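Local coordinates for protein superoxide dismutase [Fe] (Aquifex pyrophilus, PDB 1COJ) that converts superoxide radicals into hydrogen peroxide and oxygen, using one iron ion bound in each subunit of its homotetramer, at residues P179-D182 and A183-N187. Sequence-based numbering, arbitrary orientation.
Sequences PYID and AFFKN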
ATOM      1  N   PRO A 179     -18.076   9.681 -18.200  1.00 12.86           N
ATOM      2  CA  PRO A 179     -18.583   9.244 -19.502  1.00 12.65           C
ATOM      3  C   PRO A 179     -18.061   7.861 -19.892  1.00 11.85           C
ATOM      4  O   PRO A 179     -18.732   7.128 -20.617  1.00 12.48           O
ATOM      5  CB  PRO A 179     -18.097  10.340 -20.453  1.00 13.47           C
ATOM      6  CG  PRO A 179     -16.890  10.892 -19.767  1.00 14.80           C
ATOM      7  CD  PRO A 179     -17.316  10.938 -18.334  1.00 14.23           C
ATOM      8  N   TYR A 180     -16.882   7.502 -19.398  1.00 11.30           N
ATOM      9  CA  TYR A 180     -16.300   6.195 -19.684  1.00 11.06           C
ATOM     10  C   TYR A 180     -17.111   5.109 -18.980  1.00 11.03           C
ATOM     11  O   TYR A 180     -17.390   4.056 -19.559  1.00 11.26           O
ATOM     12  CB  TYR A 180     -14.831   6.158 -19.242  1.00 11.01           C
ATOM     13  CG  TYR A 180     -14.302   4.774 -18.933  1.00 12.23           C
ATOM     14  CD1 TYR A 180     -14.145   3.816 -19.937  1.00 12.71           C
ATOM     15  CD2 TYR A 180     -13.960   4.420 -17.624  1.00 12.01           C
ATOM     16  CE1 TYR A 180     -13.658   2.533 -19.644  1.00 12.79           C
ATOM     17  CE2 TYR A 180     -13.475   3.144 -17.319  1.00 12.21           C
ATOM     18  CZ  TYR A 180     -13.326   2.207 -18.330  1.00 14.43           C
ATOM     19  OH  TYR A 180     -12.851   0.951 -18.024  1.00 12.17           O
ATOM     20  N   ILE A 181     -17.500   5.374 -17.734  1.00 12.09           N
ATOM     21  CA  ILE A 181     -18.284   4.413 -16.966  1.00 12.17           C
ATOM     22  C   ILE A 181     -19.627   4.171 -17.658  1.00 12.68           C
ATOM     23  O   ILE A 181     -20.083   3.031 -17.760  1.00 12.25           O
ATOM     24  CB  ILE A 181     -18.505   4.896 -15.515  1.00 13.38           C
ATOM     25  CG1 ILE A 181     -17.152   5.092 -14.820  1.00 14.95           C
ATOM     26  CG2 ILE A 181     -19.340   3.882 -14.745  1.00 12.91           C
ATOM     27  CD1 ILE A 181     -17.233   5.817 -13.486  1.00 14.40           C
ATOM     28  N   ASP A 182     -20.242   5.237 -18.166  1.00 13.45           N
ATOM     29  CA  ASP A 182     -21.514   5.108 -18.873  1.00 13.55           C
ATOM     30  C   ASP A 182     -21.322   4.253 -20.122  1.00 13.12           C
ATOM     31  O   ASP A 182     -22.134   3.371 -20.407  1.00 14.89           O
ATOM     32  CB  ASP A 182     -22.066   6.483 -19.272  1.00 17.94           C
ATOM     33  CG  ASP A 182     -22.522   7.305 -18.079  1.00 23.28           C
ATOM     34  OD1 ASP A 182     -22.937   6.711 -17.064  1.00 26.10           O
ATOM     35  OD2 ASP A 182     -22.471   8.552 -18.160  1.00 27.84           O
ATOM     36  N   ALA A 183     -20.237   4.501 -20.851  1.00 13.15           N
ATOM     37  CA  ALA A 183     -19.938   3.750 -22.064  1.00 12.95           C
ATOM     38  C   ALA A 183     -19.744   2.269 -21.743  1.00 14.41           C
ATOM     39  O   ALA A 183     -20.217   1.407 -22.478  1.00 14.96           O
ATOM     40  CB  ALA A 183     -18.704   4.318 -22.756  1.00 11.52           C
ATOM     41  N   PHE A 184     -19.089   1.978 -20.620  1.00 13.24           N
ATOM     42  CA  PHE A 184     -18.865   0.594 -20.205  1.00 12.99           C
ATOM     43  C   PHE A 184     -20.208  -0.128 -20.051  1.00 13.15           C
ATOM     44  O   PHE A 184     -20.390  -1.244 -20.547  1.00 10.81           O
ATOM     45  CB  PHE A 184     -18.078   0.533 -18.885  1.00 13.11           C
ATOM     46  CG  PHE A 184     -17.921  -0.862 -18.345  1.00 12.20           C
ATOM     47  CD1 PHE A 184     -16.839  -1.650 -18.724  1.00 13.33           C
ATOM     48  CD2 PHE A 184     -18.868  -1.398 -17.474  1.00 12.69           C
ATOM     49  CE1 PHE A 184     -16.709  -2.955 -18.248  1.00 12.94           C
ATOM     50  CE2 PHE A 184     -18.745  -2.698 -16.996  1.00 11.94           C
ATOM     51  CZ  PHE A 184     -17.662  -3.477 -17.384  1.00 10.52           C
ATOM     52  N   PHE A 185     -21.147   0.513 -19.364  1.00 14.65           N
ATOM     53  CA  PHE A 185     -22.467  -0.072 -19.163  1.00 16.98           C
ATOM     54  C   PHE A 185     -23.239  -0.317 -20.462  1.00 17.55           C
ATOM     55  O   PHE A 185     -24.056  -1.235 -20.532  1.00 18.69           O
ATOM     56  CB  PHE A 185     -23.288   0.779 -18.197  1.00 19.23           C
ATOM     57  CG  PHE A 185     -22.975   0.513 -16.751  1.00 24.05           C
ATOM     58  CD1 PHE A 185     -23.597  -0.536 -16.078  1.00 25.78           C
ATOM     59  CD2 PHE A 185     -22.043   1.287 -16.068  1.00 25.20           C
ATOM     60  CE1 PHE A 185     -23.294  -0.812 -14.745  1.00 25.83           C
ATOM     61  CE2 PHE A 185     -21.732   1.019 -14.734  1.00 25.92           C
ATOM     62  CZ  PHE A 185     -22.357  -0.032 -14.074  1.00 25.23           C
ATOM     63  N   LYS A 186     -22.963   0.482 -21.491  1.00 17.70           N
ATOM     64  CA  LYS A 186     -23.637   0.334 -22.783  1.00 19.08           C
ATOM     65  C   LYS A 186     -23.154  -0.887 -23.558  1.00 18.07           C
ATOM     66  O   LYS A 186     -23.838  -1.354 -24.470  1.00 19.74           O
ATOM     67  CB  LYS A 186     -23.416   1.563 -23.672  1.00 20.17           C
ATOM     68  CG  LYS A 186     -24.102   2.831 -23.232  1.00 28.50           C
ATOM     69  CD  LYS A 186     -24.098   3.831 -24.380  1.00 34.73           C
ATOM     70  CE  LYS A 186     -24.571   5.210 -23.945  1.00 39.39           C
ATOM     71  NZ  LYS A 186     -23.562   5.912 -23.100  1.00 43.08           N
ATOM     72  N   ASN A 187     -21.983  -1.406 -23.210  1.00 15.10           N
ATOM     73  CA  ASN A 187     -21.436  -2.547 -23.929  1.00 14.85           C
ATOM     74  C   ASN A 187     -21.353  -3.848 -23.145  1.00 15.73           C
ATOM     75  O   ASN A 187     -20.640  -4.768 -23.551  1.00 18.27           O
ATOM     76  CB  ASN A 187     -20.056  -2.193 -24.484  1.00 13.94           C
ATOM     77  CG  ASN A 187     -20.111  -1.073 -25.491  1.00 13.46           C
ATOM     78  OD1 ASN A 187     -19.894   0.087 -25.170  1.00 15.71           O
ATOM     79  ND2 ASN A 187     -20.386  -1.423 -26.726  1.00 10.32           N
TER
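Ile-181 and Phe-185 stand side by side, one turn apart on helix 177-186, and point the same way. Methyl CG2 of Ile-181 meets the Phe-185 ring at its edge, in plane, 3.7 Å from CE2. CG2 is anti to the backbone N of Ile-181, which turns this branch toward the ring. The same ring edge also borders the backbone: Phe-185 CD2 lies 3.1 Å from Ile-181 O. With Phe-185 cut back to an alanine, Ile-181 CG2 is likely to lose its aromatic neighbour, and a gap would probably open beside Lys-119.

Four i to i+4 backbone hydrogen bonds hold the turns together. Phe-184 N to Tyr-180 O is the shortest, at 2.9 Å. Phe-185 N to Ile-181 O is the straightest, with an N-H...O angle of 163°. Lys-186 N to Asp-182 O is more bent, at 138°.

The charged pair is loose. Lys-186 bends at its last torsion (chi4 72°), and NZ comes to 4.1 Å from Asp-182 CB. Lys-186 NZ remains 5.7 Å from Asp-182 OD2, so any attraction is probably modest. Asp-182 OD1 instead forms a salt bridge with Lys-119.

The helix belongs to the C-terminal domain. Ile-181 and Phe-185 pack on helix 111-124, while Phe-184 reaches Ile-160 and Ile-162 of strand 157-163. Tyr-180 OH hydrogen-bonds to Tyr-84 OH and to the backbone O of the iron ligand Asp-163, tying this helix to helix 63-86 and the end of strand 157-163.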